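Local coordinates for iron binding protein FbpA (Mannheimia haemolytica, PDB 1Q35) that binds ferric iron in the periplasm, probably handing it on to an iron-uptake system of the inner membrane, at residues Asn21-Lys24 with Ile28-Asn31; Gln73-Lys78 with Gln94-Thr99; Val234-His239 with Ala244-Leu249; Glu251-Glu256 with Gly260-Leu265. One frame throughout, in Å; residues are numbered along the deposited sequence. Where two conformers were deposited one is given.

How the interactions relate
Interactions 1 to 3 reach the same sheet; interaction 4 joins two helices beside it, and helix 243-254 ties the four together. Interactions 1 and 3 meet where F22 CE1 comes 3.4 Å from L249 CA, their centres 14 Å apart. Interactions 2 and 3, with centres only 9 Å apart, are joined by neighbouring strands, F96 O lying 2.9 Å from V234 N. Interaction 4 continues helix 243-254 and touches interaction 2 through T99 CG2 and Y262 CG, 3.5 Å apart. It also comes nearest the iron-binding tyrosines, which hold no metal in this apo structure: the side chain of Y262 is about 9 Å from that of Y198 and about 11 Å from that of Y142.

Interaction 1. Residues Asn21-Lys24 with Ile28-Asn31; sequences NFEK and IKVN
E23 on helix 16-26 reaches the start of strand 29-34 and accepts a hydrogen bond from the backbone of V30, joining the last two elements of the beta-alpha-beta unit strand 3-8, helix 16-26, strand 29-34. The bond from V30 N to E23 OE2 is 3.0 Å long and nearly straight, 169° at the hydrogen. It meets the oxygen on its anti side, 29° out of the carboxylate plane. A glutamate suits this place because its chain, extended beyond CG, spans the gap from helix to strand.

The same oxygen is gripped a second time by a water that donates to E23 OE2 at 2.6 Å, donates to V30 O and accepts from K29 NZ. The lysine thus answers the carboxylate through water, its NZ 4.4 Å from E23 OE2, too far for a salt bridge; the nearby positive charge would probably help keep the glutamate ionised. I28 O, by contrast, is buried with no hydrogen-bond partner, though E23 CG lies 3.3 Å from it and E23 CA makes a CA-H...O contact.

Beneath this polar layer F22, I28 and V30 form a hydrophobic one, enclosed by strand 3-8 and helix 243-254. A chi1 of 166° swings the F22 ring to its carbonyl side and across to the strand. I28 CD1 approaches F22 CZ obliquely at 3.7 Å, while V30 CG2 meets the ring edge at F22 CD2, 3.6 Å away.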
loop_
_atom_site.group_PDB
_atom_site.type_symbol
_atom_site.label_atom_id
_atom_site.label_comp_id
_atom_site.label_asym_id
_atom_site.label_seq_id
_atom_site.Cartn_x
_atom_site.Cartn_y
_atom_site.Cartn_z
ATOM N N ASN A 21 -1.618 -14.637 16.180
ATOM C CA ASN A 21 -1.680 -16.024 15.729
ATOM C C ASN A 21 -0.286 -16.636 15.607
ATOM O O ASN A 21 -0.095 -17.810 15.918
ATOM C CB ASN A 21 -2.439 -16.139 14.403
ATOM C CG ASN A 21 -3.938 -16.241 14.605
ATOM O OD1 ASN A 21 -4.472 -17.328 14.832
ATOM N ND2 ASN A 21 -4.624 -15.106 14.537
ATOM N N PHE A 22 0.685 -15.839 15.169
ATOM C CA PHE A 22 2.084 -16.265 15.141
ATOM C C PHE A 22 2.565 -16.620 16.547
ATOM O O PHE A 22 3.176 -17.665 16.744
ATOM C CB PHE A 22 2.970 -15.169 14.536
ATOM C CG PHE A 22 4.445 -15.370 14.776
ATOM C CD1 PHE A 22 5.168 -16.282 14.017
ATOM C CD2 PHE A 22 5.110 -14.634 15.749
ATOM C CE1 PHE A 22 6.533 -16.462 14.234
ATOM C CE2 PHE A 22 6.476 -14.815 15.965
ATOM C CZ PHE A 22 7.178 -15.725 15.200
ATOM N N GLU A 23 2.282 -15.753 17.514
ATOM C CA GLU A 23 2.691 -15.976 18.904
ATOM C C GLU A 23 2.097 -17.263 19.468
ATOM O O GLU A 23 2.782 -18.020 20.155
ATOM C CB GLU A 23 2.266 -14.802 19.787
ATOM C CG GLU A 23 3.088 -13.543 19.605
ATOM C CD GLU A 23 2.665 -12.443 20.553
ATOM O OE1 GLU A 23 1.472 -12.077 20.547
ATOM O OE2 GLU A 23 3.515 -11.949 21.312
ATOM N N LYS A 24 0.826 -17.508 19.168
ATOM C CA LYS A 24 0.120 -18.682 19.674
ATOM C C LYS A 24 0.646 -19.972 19.045
ATOM O O LYS A 24 0.816 -20.979 19.734
ATOM C CB LYS A 24 -1.384 -18.550 19.405
ATOM C CG LYS A 24 -2.236 -19.672 19.996
ATOM C CD LYS A 24 -3.724 -19.410 19.811
ATOM N N ILE A 28 6.759 -17.922 20.076
ATOM C CA ILE A 28 7.721 -16.825 20.031
ATOM C C ILE A 28 7.018 -15.519 20.386
ATOM O O ILE A 28 5.993 -15.186 19.799
ATOM C CB ILE A 28 8.380 -16.723 18.633
ATOM C CG1 ILE A 28 9.148 -18.010 18.307
ATOM C CG2 ILE A 28 9.319 -15.519 18.566
ATOM C CD1 ILE A 28 9.484 -18.178 16.841
ATOM N N LYS A 29 7.580 -14.791 21.344
ATOM C CA LYS A 29 7.048 -13.507 21.792
ATOM C C LYS A 29 7.351 -12.415 20.773
ATOM O O LYS A 29 8.485 -12.269 20.336
ATOM C CB LYS A 29 7.665 -13.134 23.149
ATOM C CG LYS A 29 7.426 -11.702 23.622
ATOM C CD LYS A 29 5.976 -11.458 23.997
ATOM C CE LYS A 29 5.796 -10.082 24.628
ATOM N NZ LYS A 29 4.401 -9.859 25.090
ATOM N N VAL A 30 6.329 -11.638 20.418
ATOM C CA VAL A 30 6.489 -10.494 19.533
ATOM C C VAL A 30 6.535 -9.223 20.362
ATOM O O VAL A 30 5.598 -8.928 21.104
ATOM C CB VAL A 30 5.327 -10.391 18.516
ATOM C CG1 VAL A 30 5.391 -9.077 17.731
ATOM C CG2 VAL A 30 5.343 -11.577 17.569
ATOM N N ASN A 31 7.633 -8.486 20.242
ATOM C CA ASN A 31 7.716 -7.118 20.729
ATOM C C ASN A 31 7.482 -6.216 19.540
ATOM O O ASN A 31 8.154 -6.356 18.527
ATOM C CB ASN A 31 9.091 -6.831 21.335
ATOM C CG ASN A 31 9.485 -7.844 22.383
ATOM O OD1 ASN A 31 8.719 -8.132 23.302
ATOM N ND2 ASN A 31 10.683 -8.400 22.245
HETATM O O HOH W 1 3.290 -9.728 22.652
#

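Interaction 2. Residues Gln73-Lys78 with Gln94-Thr99; sequences QKIDSK and QWFGLT
The backbones of the loop 73-78 and of the residues leading into strand 96-108 come closest at K74 and Q94, whose CA atoms are 4.5 Å apart, and a water bridges them by donating to Q73 O at 2.9 Å and to Q94 O at 2.7 Å. The contact fastens the loop between helices 60-68 and 78-83 to a strand paired with 228-236 in the sheet. K74 and Q94 pass each other at a slant, CG against CG at 3.6 Å; such long chains can pack by their methylenes at a partly exposed margin while keeping polar ends. Q94 NE2 lies 3.8 Å from Q73 CA, whereas the amide of Q73 turns to A237 O and K243 NZ.

Deeper in, F96 points at I75. Its CG stands anti to the carbonyl carbon (chi1 -56°), and the ring's far end reaches the loop: CZ is 3.5 Å from I75 O, at the ring edge, and 3.9 Å from I75 CB. Both residues suit a buried site, which I250 and V247 of helix 243-254 help to line. Contact is therefore chiefly apolar, with water serving two backbone carbonyls and I75 O meeting the ring's weakly positive C-H rim.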
loop_
_atom_site.group_PDB
_atom_site.type_symbol
_atom_site.label_atom_id
_atom_site.label_comp_id
_atom_site.label_asym_id
_atom_site.label_seq_id
_atom_site.Cartn_x
_atom_site.Cartn_y
_atom_site.Cartn_z
ATOM N N GLN A 73 19.175 -7.696 5.193
ATOM C CA GLN A 73 20.053 -8.826 4.892
ATOM C C GLN A 73 19.344 -9.876 4.050
ATOM O O GLN A 73 18.110 -9.950 4.025
ATOM C CB GLN A 73 20.615 -9.454 6.171
ATOM C CG GLN A 73 19.587 -10.023 7.133
ATOM C CD GLN A 73 20.256 -10.759 8.282
ATOM O OE1 GLN A 73 20.965 -11.745 8.060
ATOM N NE2 GLN A 73 20.068 -10.272 9.497
ATOM N N LYS A 74 20.138 -10.693 3.368
ATOM C CA LYS A 74 19.632 -11.719 2.474
ATOM C C LYS A 74 19.111 -12.920 3.249
ATOM O O LYS A 74 19.788 -13.437 4.143
ATOM C CB LYS A 74 20.731 -12.170 1.511
ATOM C CG LYS A 74 21.213 -11.067 0.588
ATOM C CD LYS A 74 22.424 -11.492 -0.226
ATOM C CE LYS A 74 22.072 -12.528 -1.274
ATOM N NZ LYS A 74 23.005 -12.467 -2.437
ATOM N N ILE A 75 17.911 -13.364 2.890
ATOM C CA ILE A 75 17.260 -14.502 3.519
ATOM C C ILE A 75 16.965 -15.547 2.456
ATOM O O ILE A 75 16.206 -15.299 1.515
ATOM C CB ILE A 75 15.945 -14.070 4.201
ATOM C CG1 ILE A 75 16.189 -12.938 5.207
ATOM C CG2 ILE A 75 15.271 -15.269 4.861
ATOM C CD1 ILE A 75 17.072 -13.311 6.389
ATOM N N ASP A 76 17.574 -16.717 2.616
ATOM C CA ASP A 76 17.399 -17.829 1.700
ATOM C C ASP A 76 16.588 -18.896 2.427
ATOM O O ASP A 76 17.115 -19.623 3.269
ATOM C CB ASP A 76 18.774 -18.359 1.282
ATOM C CG ASP A 76 18.697 -19.502 0.285
ATOM O OD1 ASP A 76 17.615 -19.755 -0.290
ATOM O OD2 ASP A 76 19.695 -20.204 0.007
ATOM N N SER A 77 15.300 -18.963 2.101
ATOM C CA SER A 77 14.345 -19.845 2.759
ATOM C C SER A 77 13.552 -20.620 1.715
ATOM O O SER A 77 12.979 -20.028 0.806
ATOM C CB SER A 77 13.376 -19.015 3.608
ATOM O OG SER A 77 12.229 -19.769 3.955
ATOM N N LYS A 78 13.516 -21.941 1.852
ATOM C CA LYS A 78 12.721 -22.797 0.970
ATOM C C LYS A 78 11.227 -22.528 1.150
ATOM O O LYS A 78 10.451 -22.686 0.211
ATOM C CB LYS A 78 12.982 -24.295 1.217
ATOM C CG LYS A 78 14.353 -24.684 1.795
ATOM C CD LYS A 78 14.239 -25.226 3.230
ATOM C CE LYS A 78 13.764 -24.176 4.239
ATOM N NZ LYS A 78 14.743 -23.073 4.427
ATOM N N GLN A 94 16.462 -9.877 -0.352
ATOM C CA GLN A 94 16.504 -8.921 0.759
ATOM C C GLN A 94 15.146 -8.328 1.155
ATOM O O GLN A 94 15.059 -7.638 2.163
ATOM C CB GLN A 94 17.480 -7.789 0.454
ATOM C CG GLN A 94 18.932 -8.228 0.364
ATOM C CD GLN A 94 19.880 -7.065 0.504
ATOM O OE1 GLN A 94 20.119 -6.340 -0.461
ATOM N NE2 GLN A 94 20.397 -6.859 1.709
ATOM N N TRP A 95 14.105 -8.578 0.364
ATOM C CA TRP A 95 12.754 -8.132 0.715
ATOM C C TRP A 95 11.719 -9.099 0.164
ATOM O O TRP A 95 11.942 -9.777 -0.834
ATOM C CB TRP A 95 12.482 -6.693 0.246
ATOM C CG TRP A 95 12.519 -6.491 -1.242
ATOM C CD1 TRP A 95 13.566 -6.011 -1.976
ATOM C CD2 TRP A 95 11.460 -6.741 -2.181
ATOM N NE1 TRP A 95 13.233 -5.969 -3.308
ATOM C CE2 TRP A 95 11.945 -6.409 -3.463
ATOM C CE3 TRP A 95 10.150 -7.227 -2.070
ATOM C CZ2 TRP A 95 11.173 -6.544 -4.621
ATOM C CZ3 TRP A 95 9.381 -7.356 -3.224
ATOM C CH2 TRP A 95 9.900 -7.018 -4.479
ATOM N N PHE A 96 10.560 -9.123 0.819
ATOM C CA PHE A 96 9.510 -10.093 0.539
ATOM C C PHE A 96 8.140 -9.447 0.628
ATOM O O PHE A 96 7.787 -8.851 1.638
ATOM C CB PHE A 96 9.615 -11.261 1.516
ATOM C CG PHE A 96 10.957 -11.907 1.487
ATOM C CD1 PHE A 96 11.972 -11.459 2.322
ATOM C CD2 PHE A 96 11.242 -12.888 0.554
ATOM C CE1 PHE A 96 13.243 -12.010 2.253
ATOM C CE2 PHE A 96 12.508 -13.449 0.490
ATOM C CZ PHE A 96 13.505 -13.005 1.335
ATOM N N GLY A 97 7.381 -9.555 -0.451
ATOM C CA GLY A 97 5.991 -9.137 -0.463
ATOM C C GLY A 97 5.120 -10.151 0.252
ATOM O O GLY A 97 5.327 -11.359 0.135
ATOM N N LEU A 98 4.138 -9.648 0.999
ATOM C CA LEU A 98 3.198 -10.474 1.752
ATOM C C LEU A 98 1.757 -10.341 1.249
ATOM O O LEU A 98 0.989 -11.295 1.339
ATOM C CB LEU A 98 3.262 -10.109 3.233
ATOM C CG LEU A 98 4.586 -10.445 3.927
ATOM C CD1 LEU A 98 4.597 -9.863 5.328
ATOM C CD2 LEU A 98 4.830 -11.953 3.963
ATOM N N THR A 99 1.383 -9.153 0.772
ATOM C CA THR A 99 0.104 -8.954 0.087
ATOM C C THR A 99 0.304 -7.982 -1.054
ATOM O O THR A 99 1.294 -7.258 -1.094
ATOM C CB THR A 99 -0.957 -8.342 1.008
ATOM O OG1 THR A 99 -0.515 -7.040 1.416
ATOM C CG2 THR A 99 -1.156 -9.148 2.283
HETATM O O HOH W 2 15.377 -9.143 4.393
#

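Interaction 3. Residues Val234-His239 with Ala244-Leu249; sequences VVIAKH and ANAVKL
I236 extends towards helix 243-254 because its CG1 stands anti to the carbonyl carbon (chi1 -69°) and its CD1 continues the chain in the extended form (chi2 -177°). The side chain is thereby drawn out to its full length, and the terminal methyl does nearly all the touching. I236 CD1 rests 3.7 Å from A246 CB and equally far from V247 CG2. It also lies against the helix backbone, 3.7 Å from A246 C and from V247 N, the two atoms of the peptide bond joining these residues. The methyl therefore sits over a peptide link, with the small side chain of A246 and one branch of V247 beside it.

This is the packing of a helix on a sheet: after strand 228-236 the chain turns, and helix 243-254 comes back to lie against it. Alanine suits the buried side of the helix, since a single methyl lets the isoleucine come down to the main chain. V247, partly exposed, touches with CG2: a chi1 of 169° puts CG1 opposite the backbone N and leaves CG2 beside that N, facing I236.

Further cover comes from I250, one turn on in the same helix, and from I75 of the loop 73-78, both of which touch I236. A246 also packs on V54 of the neighbouring strand 54-57. Within the helix, the backbone bond from K248 N to A244 O, 3.1 Å long, spans the turn that I236 CD1 abuts.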
loop_
_atom_site.group_PDB
_atom_site.type_symbol
_atom_site.label_atom_id
_atom_site.label_comp_id
_atom_site.label_asym_id
_atom_site.label_seq_id
_atom_site.Cartn_x
_atom_site.Cartn_y
_atom_site.Cartn_z
ATOM N N VAL A 234 8.019 -7.098 3.915
ATOM C CA VAL A 234 8.856 -7.283 5.078
ATOM C C VAL A 234 10.314 -7.387 4.677
ATOM O O VAL A 234 10.648 -7.907 3.607
ATOM C CB VAL A 234 8.403 -8.517 5.890
ATOM C CG1 VAL A 234 8.576 -9.813 5.099
ATOM C CG2 VAL A 234 9.117 -8.580 7.215
ATOM N N VAL A 235 11.160 -6.840 5.543
ATOM C CA VAL A 235 12.604 -6.988 5.466
ATOM C C VAL A 235 13.103 -7.450 6.836
ATOM O O VAL A 235 12.531 -7.091 7.872
ATOM C CB VAL A 235 13.320 -5.687 5.042
ATOM C CG1 VAL A 235 12.729 -5.141 3.756
ATOM C CG2 VAL A 235 13.275 -4.647 6.140
ATOM N N ILE A 236 14.160 -8.256 6.845
ATOM C CA ILE A 236 14.877 -8.579 8.074
ATOM C C ILE A 236 16.080 -7.642 8.151
ATOM O O ILE A 236 16.863 -7.538 7.210
ATOM C CB ILE A 236 15.257 -10.078 8.132
ATOM C CG1 ILE A 236 13.975 -10.903 8.309
ATOM C CG2 ILE A 236 16.245 -10.342 9.272
ATOM C CD1 ILE A 236 14.172 -12.395 8.459
ATOM N N ALA A 237 16.183 -6.918 9.261
ATOM C CA ALA A 237 17.225 -5.923 9.447
ATOM C C ALA A 237 18.618 -6.550 9.427
ATOM O O ALA A 237 18.814 -7.690 9.874
ATOM C CB ALA A 237 17.005 -5.177 10.749
ATOM N N LYS A 238 19.585 -5.783 8.935
ATOM C CA LYS A 238 20.955 -6.261 8.750
ATOM C C LYS A 238 21.539 -6.857 10.029
ATOM O O LYS A 238 22.237 -7.870 9.983
ATOM C CB LYS A 238 21.856 -5.118 8.266
ATOM C CG LYS A 238 23.319 -5.523 8.052
ATOM C CD LYS A 238 24.124 -4.408 7.417
ATOM C CE LYS A 238 25.562 -4.830 7.165
ATOM N NZ LYS A 238 26.397 -3.673 6.735
ATOM N N HIS A 239 21.247 -6.233 11.164
ATOM C CA HIS A 239 21.853 -6.611 12.440
ATOM C C HIS A 239 20.862 -7.289 13.390
ATOM O O HIS A 239 21.067 -7.311 14.605
ATOM C CB HIS A 239 22.486 -5.371 13.065
ATOM C CG HIS A 239 23.593 -4.796 12.240
ATOM N ND1 HIS A 239 24.840 -5.373 12.173
ATOM C CD2 HIS A 239 23.630 -3.720 11.421
ATOM C CE1 HIS A 239 25.605 -4.666 11.359
ATOM N NE2 HIS A 239 24.895 -3.656 10.892
ATOM N N ALA A 244 16.891 -16.043 13.582
ATOM C CA ALA A 244 16.172 -17.297 13.384
ATOM C C ALA A 244 14.684 -17.107 13.652
ATOM O O ALA A 244 13.852 -17.629 12.916
ATOM C CB ALA A 244 16.729 -18.387 14.283
ATOM N N ASN A 245 14.364 -16.373 14.713
ATOM C CA ASN A 245 12.970 -16.060 15.045
ATOM C C ASN A 245 12.337 -15.116 14.019
ATOM O O ASN A 245 11.152 -15.241 13.704
ATOM C CB ASN A 245 12.869 -15.465 16.454
ATOM C CG ASN A 245 13.113 -16.500 17.547
ATOM O OD1 ASN A 245 13.098 -17.703 17.294
ATOM N ND2 ASN A 245 13.321 -16.026 18.770
ATOM N N ALA A 246 13.129 -14.187 13.494
ATOM C CA ALA A 246 12.661 -13.272 12.452
ATOM C C ALA A 246 12.312 -14.046 11.188
ATOM O O ALA A 246 11.296 -13.768 10.551
ATOM C CB ALA A 246 13.705 -12.213 12.160
ATOM N N VAL A 247 13.136 -15.026 10.831
ATOM C CA VAL A 247 12.870 -15.850 9.663
ATOM C C VAL A 247 11.593 -16.656 9.883
ATOM O O VAL A 247 10.763 -16.755 8.980
ATOM C CB VAL A 247 14.059 -16.777 9.328
ATOM C CG1 VAL A 247 13.676 -17.811 8.280
ATOM C CG2 VAL A 247 15.234 -15.951 8.838
ATOM N N LYS A 248 11.410 -17.208 11.079
ATOM C CA LYS A 248 10.184 -17.945 11.375
ATOM C C LYS A 248 8.941 -17.056 11.260
ATOM O O LYS A 248 7.900 -17.514 10.797
ATOM C CB LYS A 248 10.263 -18.603 12.752
ATOM C CG LYS A 248 11.172 -19.833 12.765
ATOM C CD LYS A 248 11.331 -20.434 14.150
ATOM C CE LYS A 248 12.179 -21.703 14.102
ATOM N NZ LYS A 248 12.827 -22.015 15.408
ATOM N N LEU A 249 9.055 -15.794 11.661
ATOM C CA LEU A 249 7.940 -14.854 11.533
ATOM C C LEU A 249 7.585 -14.593 10.070
ATOM O O LEU A 249 6.410 -14.666 9.701
ATOM C CB LEU A 249 8.234 -13.536 12.249
ATOM C CG LEU A 249 7.170 -12.442 12.071
ATOM C CD1 LEU A 249 5.783 -12.916 12.492
ATOM C CD2 LEU A 249 7.551 -11.210 12.843
#

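Interaction 4. Residues Glu251-Glu256 with Gly260-Leu265; sequences EYLSGE and GLYAEL
L253 and Y262 cross obliquely, the tyrosine reaching from helix 256-266 to the end of helix 243-254. CG of Y262 stands anti to its carbonyl carbon (chi1 -81°), which directs the ring towards the other helix, and two parts of it then meet L253. The phenol oxygen lies against the two methyls of the leucine, Y262 OH being 3.8 Å from CD2 and 4.1 Å from CD1 of L253. The edge of the ring faces the main chain: L253 O lies in the ring plane, 3.8 Å from Y262 CE1, so a carbonyl oxygen looks at the slightly positive C-H rim and not at the electron-rich face. That oxygen is satisfied by Q259 NE2. Tyrosine suits the place by combining a broad apolar ring with the length to span two helices, and leucine supplies a forked end for it to lie against.

The backbone supplies the other link. G260 N donates to E256 O over 3.0 Å with an angle of 153° at the hydrogen, an i to i+4 bond in the first turn of helix 256-266, where G255 occupies the N-cap position. At the end of the preceding helix S254 OG donates to E251 O at 2.8 Å.

The Y262 side chain lies about 9 Å from that of Y198 and about 11 Å from that of Y142, so the contact borders the iron-binding region. Around this junction of two consecutive helices, M18 of helix 16-26 packs on L253, and N21 touches Y252 and L261. L98 of strand 96-108 lies against both L253 and Y262, with T99 beside the tyrosine.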
loop_
_atom_site.group_PDB
_atom_site.type_symbol
_atom_site.label_atom_id
_atom_site.label_comp_id
_atom_site.label_asym_id
_atom_site.label_seq_id
_atom_site.Cartn_x
_atom_site.Cartn_y
_atom_site.Cartn_z
ATOM N N GLU A 251 8.343 -16.382 7.415
ATOM C CA GLU A 251 7.852 -17.647 6.879
ATOM C C GLU A 251 6.396 -17.882 7.285
ATOM O O GLU A 251 5.584 -18.305 6.467
ATOM C CB GLU A 251 8.737 -18.813 7.345
ATOM C CG GLU A 251 10.097 -18.837 6.657
ATOM C CD GLU A 251 11.043 -19.909 7.178
ATOM O OE1 GLU A 251 11.975 -20.270 6.433
ATOM O OE2 GLU A 251 10.870 -20.376 8.321
ATOM N N TYR A 252 6.073 -17.589 8.537
ATOM C CA TYR A 252 4.701 -17.720 9.029
ATOM C C TYR A 252 3.749 -16.795 8.269
ATOM O O TYR A 252 2.666 -17.212 7.862
ATOM C CB TYR A 252 4.622 -17.400 10.524
ATOM C CG TYR A 252 3.250 -17.635 11.122
ATOM C CD1 TYR A 252 2.288 -16.629 11.127
ATOM C CD2 TYR A 252 2.912 -18.867 11.671
ATOM C CE1 TYR A 252 1.026 -16.842 11.663
ATOM C CE2 TYR A 252 1.655 -19.092 12.213
ATOM C CZ TYR A 252 0.718 -18.073 12.209
ATOM O OH TYR A 252 -0.531 -18.293 12.742
ATOM N N LEU A 253 4.157 -15.545 8.080
ATOM C CA LEU A 253 3.307 -14.565 7.403
ATOM C C LEU A 253 3.080 -14.930 5.935
ATOM O O LEU A 253 2.068 -14.526 5.352
ATOM C CB LEU A 253 3.884 -13.150 7.535
ATOM C CG LEU A 253 3.876 -12.583 8.958
ATOM C CD1 LEU A 253 4.625 -11.263 9.023
ATOM C CD2 LEU A 253 2.458 -12.423 9.501
ATOM N N SER A 254 3.993 -15.707 5.351
ATOM C CA SER A 254 3.871 -16.172 3.969
ATOM C C SER A 254 3.008 -17.429 3.800
ATOM O O SER A 254 2.660 -17.784 2.677
ATOM C CB SER A 254 5.264 -16.445 3.380
ATOM O OG SER A 254 5.767 -17.723 3.757
ATOM N N GLY A 255 2.687 -18.101 4.903
ATOM C CA GLY A 255 2.020 -19.393 4.858
ATOM C C GLY A 255 0.513 -19.337 4.701
ATOM O O GLY A 255 -0.103 -18.273 4.735
ATOM N N GLU A 256 -0.084 -20.513 4.549
ATOM C CA GLU A 256 -1.509 -20.654 4.262
ATOM C C GLU A 256 -2.397 -19.935 5.275
ATOM O O GLU A 256 -3.321 -19.212 4.886
ATOM C CB GLU A 256 -1.872 -22.144 4.219
ATOM C CG GLU A 256 -3.323 -22.444 3.892
ATOM C CD GLU A 256 -3.602 -23.928 3.918
ATOM O OE1 GLU A 256 -3.923 -24.452 5.007
ATOM O OE2 GLU A 256 -3.483 -24.565 2.854
ATOM N N GLY A 260 -4.456 -16.448 4.553
ATOM C CA GLY A 260 -5.897 -16.470 4.708
ATOM C C GLY A 260 -6.406 -15.345 5.587
ATOM O O GLY A 260 -7.450 -14.768 5.301
ATOM N N LEU A 261 -5.684 -15.031 6.657
ATOM C CA LEU A 261 -6.032 -13.901 7.512
ATOM C C LEU A 261 -5.908 -12.569 6.763
ATOM O O LEU A 261 -6.760 -11.699 6.890
ATOM C CB LEU A 261 -5.157 -13.870 8.771
ATOM C CG LEU A 261 -5.292 -15.037 9.750
ATOM C CD1 LEU A 261 -4.283 -14.881 10.881
ATOM C CD2 LEU A 261 -6.706 -15.150 10.301
ATOM N N TYR A 262 -4.841 -12.398 5.992
ATOM C CA TYR A 262 -4.697 -11.202 5.174
ATOM C C TYR A 262 -5.894 -11.064 4.218
ATOM O O TYR A 262 -6.404 -9.963 4.005
ATOM C CB TYR A 262 -3.398 -11.259 4.381
ATOM C CG TYR A 262 -2.135 -10.861 5.120
ATOM C CD1 TYR A 262 -1.040 -11.718 5.170
ATOM C CD2 TYR A 262 -2.012 -9.612 5.711
ATOM C CE1 TYR A 262 0.133 -11.343 5.798
ATOM C CE2 TYR A 262 -0.838 -9.225 6.348
ATOM C CZ TYR A 262 0.233 -10.102 6.387
ATOM O OH TYR A 262 1.417 -9.740 6.989
ATOM N N ALA A 263 -6.352 -12.177 3.658
ATOM C CA ALA A 263 -7.487 -12.154 2.736
ATOM C C ALA A 263 -8.790 -11.815 3.458
ATOM O O ALA A 263 -9.512 -10.909 3.050
ATOM C CB ALA A 263 -7.622 -13.490 2.028
ATOM N N GLU A 264 -9.067 -12.527 4.545
ATOM C CA GLU A 264 -10.392 -12.500 5.162
ATOM C C GLU A 264 -10.578 -11.349 6.127
ATOM O O GLU A 264 -11.670 -10.789 6.217
ATOM C CB GLU A 264 -10.669 -13.814 5.896
ATOM C CG GLU A 264 -10.755 -15.026 4.983
ATOM C CD GLU A 264 -11.932 -14.980 4.023
ATOM O OE1 GLU A 264 -11.832 -15.606 2.952
ATOM O OE2 GLU A 264 -12.951 -14.330 4.334
ATOM N N LEU A 265 -9.525 -10.999 6.860
ATOM C CA LEU A 265 -9.578 -9.916 7.836
ATOM C C LEU A 265 -9.222 -8.560 7.239
ATOM O O LEU A 265 -9.827 -7.551 7.590
ATOM C CB LEU A 265 -8.647 -10.196 9.017
ATOM C CG LEU A 265 -8.894 -11.480 9.809
ATOM C CD1 LEU A 265 -7.943 -11.556 10.996
ATOM C CD2 LEU A 265 -10.342 -11.582 10.275
#